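Thyroid hormone-inducible hepatic protein (Mus musculus, PDB 3ONT) helps regulate lipogenesis, especially in the lactating mammary gland, and may act by binding MID1IP1 and keeping it from acetyl-CoA carboxylase. Local coordinates at residues Y59-M64 with E111-E116. Numbering follows the deposited sequence.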
loop_
_atom_site.group_PDB
_atom_site.type_symbol
_atom_site.label_atom_id
_atom_site.label_comp_id
_atom_site.label_asym_id
_atom_site.label_seq_id
_atom_site.Cartn_x
_atom_site.Cartn_y
_atom_site.Cartn_z
ATOM N N TYR A 59 25.804 3.307 -5.106
ATOM C CA TYR A 59 25.768 2.969 -3.696
ATOM C C TYR A 59 24.588 3.627 -2.974
ATOM O O TYR A 59 23.977 3.007 -2.083
ATOM C CB TYR A 59 27.097 3.271 -3.004
ATOM C CG TYR A 59 27.043 3.037 -1.512
ATOM C CD1 TYR A 59 27.235 1.764 -0.977
ATOM C CD2 TYR A 59 26.762 4.089 -0.636
ATOM C CE1 TYR A 59 27.166 1.551 0.386
ATOM C CE2 TYR A 59 26.684 3.887 0.722
ATOM C CZ TYR A 59 26.890 2.623 1.229
ATOM O OH TYR A 59 26.814 2.432 2.590
ATOM N N THR A 60 24.260 4.861 -3.347
ATOM C CA THR A 60 23.129 5.573 -2.769
ATOM C C THR A 60 21.837 4.832 -3.107
ATOM O O THR A 60 20.919 4.725 -2.288
ATOM C CB THR A 60 23.018 6.986 -3.352
ATOM O OG1 THR A 60 24.319 7.584 -3.395
ATOM C CG2 THR A 60 22.080 7.862 -2.526
ATOM N N TYR A 61 21.787 4.303 -4.325
ATOM C CA TYR A 61 20.625 3.629 -4.818
ATOM C C TYR A 61 20.428 2.289 -4.115
ATOM O O TYR A 61 19.333 1.968 -3.629
ATOM C CB TYR A 61 20.781 3.415 -6.309
ATOM C CG TYR A 61 19.508 3.011 -6.962
ATOM C CD1 TYR A 61 18.458 3.913 -7.085
ATOM C CD2 TYR A 61 19.339 1.721 -7.447
ATOM C CE1 TYR A 61 17.274 3.542 -7.680
ATOM C CE2 TYR A 61 18.143 1.336 -8.044
ATOM C CZ TYR A 61 17.126 2.249 -8.152
ATOM O OH TYR A 61 15.954 1.876 -8.741
ATOM N N PHE A 62 21.483 1.496 -4.097
ATOM C CA PHE A 62 21.556 0.289 -3.300
ATOM C C PHE A 62 21.034 0.565 -1.871
ATOM O O PHE A 62 20.158 -0.132 -1.368
ATOM C CB PHE A 62 23.022 -0.149 -3.336
ATOM C CG PHE A 62 23.385 -1.232 -2.387
ATOM C CD1 PHE A 62 23.116 -2.553 -2.684
ATOM C CD2 PHE A 62 24.096 -0.934 -1.223
ATOM C CE1 PHE A 62 23.516 -3.576 -1.807
ATOM C CE2 PHE A 62 24.494 -1.935 -0.338
ATOM C CZ PHE A 62 24.201 -3.259 -0.630
ATOM N N THR A 63 21.534 1.614 -1.240
ATOM C CA THR A 63 21.069 1.976 0.088
ATOM C C THR A 63 19.557 2.195 0.143
ATOM O O THR A 63 18.887 1.721 1.068
ATOM C CB THR A 63 21.813 3.203 0.555
ATOM O OG1 THR A 63 23.165 2.814 0.756
ATOM C CG2 THR A 63 21.291 3.727 1.859
HETATM N N MSE A 64 19.014 2.895 -0.848
HETATM C CA MSE A 64 17.588 3.173 -0.885
HETATM C C MSE A 64 16.801 1.868 -0.987
HETATM O O MSE A 64 15.827 1.663 -0.259
HETATM C CB MSE A 64 17.251 4.105 -2.046
HETATM C CG MSE A 64 15.802 4.557 -2.044
HETATM SE SE MSE A 64 15.209 5.483 -3.683
HETATM C CE MSE A 64 15.285 3.941 -4.897
ATOM N N GLU A 111 13.955 11.545 -10.194
ATOM C CA GLU A 111 12.673 10.909 -9.922
ATOM C C GLU A 111 12.858 9.525 -9.305
ATOM O O GLU A 111 12.096 9.123 -8.439
ATOM C CB GLU A 111 11.793 10.867 -11.180
ATOM C CG GLU A 111 10.751 12.005 -11.211
ATOM C CD GLU A 111 10.739 12.803 -12.527
ATOM O OE1 GLU A 111 11.558 12.505 -13.432
ATOM O OE2 GLU A 111 9.908 13.738 -12.654
ATOM N N GLU A 112 13.893 8.820 -9.746
ATOM C CA GLU A 112 14.291 7.535 -9.179
ATOM C C GLU A 112 14.587 7.596 -7.663
ATOM O O GLU A 112 14.261 6.664 -6.935
ATOM C CB GLU A 112 15.489 6.984 -9.957
ATOM C CG GLU A 112 15.721 5.478 -9.840
ATOM C CD GLU A 112 14.686 4.615 -10.582
ATOM O OE1 GLU A 112 14.097 5.078 -11.583
ATOM O OE2 GLU A 112 14.483 3.458 -10.162
ATOM N N LEU A 113 15.163 8.685 -7.175
ATOM C CA LEU A 113 15.451 8.796 -5.742
ATOM C C LEU A 113 14.296 9.367 -4.918
ATOM O O LEU A 113 14.271 9.241 -3.691
ATOM C CB LEU A 113 16.734 9.591 -5.500
ATOM C CG LEU A 113 18.015 9.015 -6.137
ATOM C CD1 LEU A 113 19.104 10.091 -6.216
ATOM C CD2 LEU A 113 18.549 7.752 -5.441
ATOM N N ASP A 114 13.331 9.996 -5.578
ATOM C CA ASP A 114 12.124 10.407 -4.872
ATOM C C ASP A 114 11.239 9.206 -4.552
ATOM O O ASP A 114 10.283 9.329 -3.792
ATOM C CB ASP A 114 11.350 11.442 -5.670
ATOM C CG ASP A 114 12.018 12.796 -5.665
ATOM O OD1 ASP A 114 11.528 13.686 -6.402
ATOM O OD2 ASP A 114 13.026 12.983 -4.933
ATOM N N LEU A 115 11.594 8.045 -5.105
ATOM C CA LEU A 115 10.791 6.837 -4.953
ATOM C C LEU A 115 10.588 6.399 -3.512
ATOM O O LEU A 115 9.503 5.942 -3.166
ATOM C CB LEU A 115 11.321 5.689 -5.815
ATOM C CG LEU A 115 10.969 5.740 -7.312
ATOM C CD1 LEU A 115 11.150 4.382 -7.950
ATOM C CD2 LEU A 115 9.550 6.193 -7.553
ATOM N N GLU A 116 11.607 6.536 -2.670
ATOM C CA GLU A 116 11.447 6.172 -1.255
ATOM C C GLU A 116 10.396 7.060 -0.570
ATOM O O GLU A 116 9.559 6.563 0.194
ATOM C CB GLU A 116 12.787 6.198 -0.498
ATOM C CG GLU A 116 12.680 5.874 0.996
ATOM C CD GLU A 116 14.036 5.747 1.723
ATOM O OE1 GLU A 116 15.086 6.195 1.196
ATOM O OE2 GLU A 116 14.040 5.192 2.848
#
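Tyr61 and Met64, one helical turn apart on helix 58-73, lie alongside Leu113 and Glu116, with CA atoms 7.4 Å apart for Tyr61 and Leu113 and 6.8 Å for Met64 and Glu116. Tyr61 OH donates a hydrogen bond to Glu112 OE2 at 2.6 Å. It meets the anti side of the carboxylate, 18° out of its plane. Glu112 bends at chi2 (72°), which turns its carboxylate toward the hydroxyl; the ring and carboxylate planes lie 47° apart. Leu113 CD2 sits at the ring edge, near its plane, 4.2 Å from Tyr61 CD1. In this all-helical bundle the contact joins helix 58-73 to the short helix 110-113 and the start of the long helix 115-147. It also borders the second subunit of the homodimer: NE2 of His132 of that subunit hydrogen-bonds the same Glu112 OE2, and Leu133 of that subunit packs on Met64. A phenylalanine in place of Tyr61 lacks the hydroxyl, and the Glu112 carboxylate would probably be less firmly oriented. Met64, a selenomethionine, bends at its end, and its methyl CE packs 3.6 Å from the backbone Glu112 O and touches the apolar Leu115 CB. Glu116 runs past Met64 in the opposite direction, its CB 3.8 Å from Met64 CG, and its OE2 hydrogen-bonds Ser67 OG further along helix 58-73.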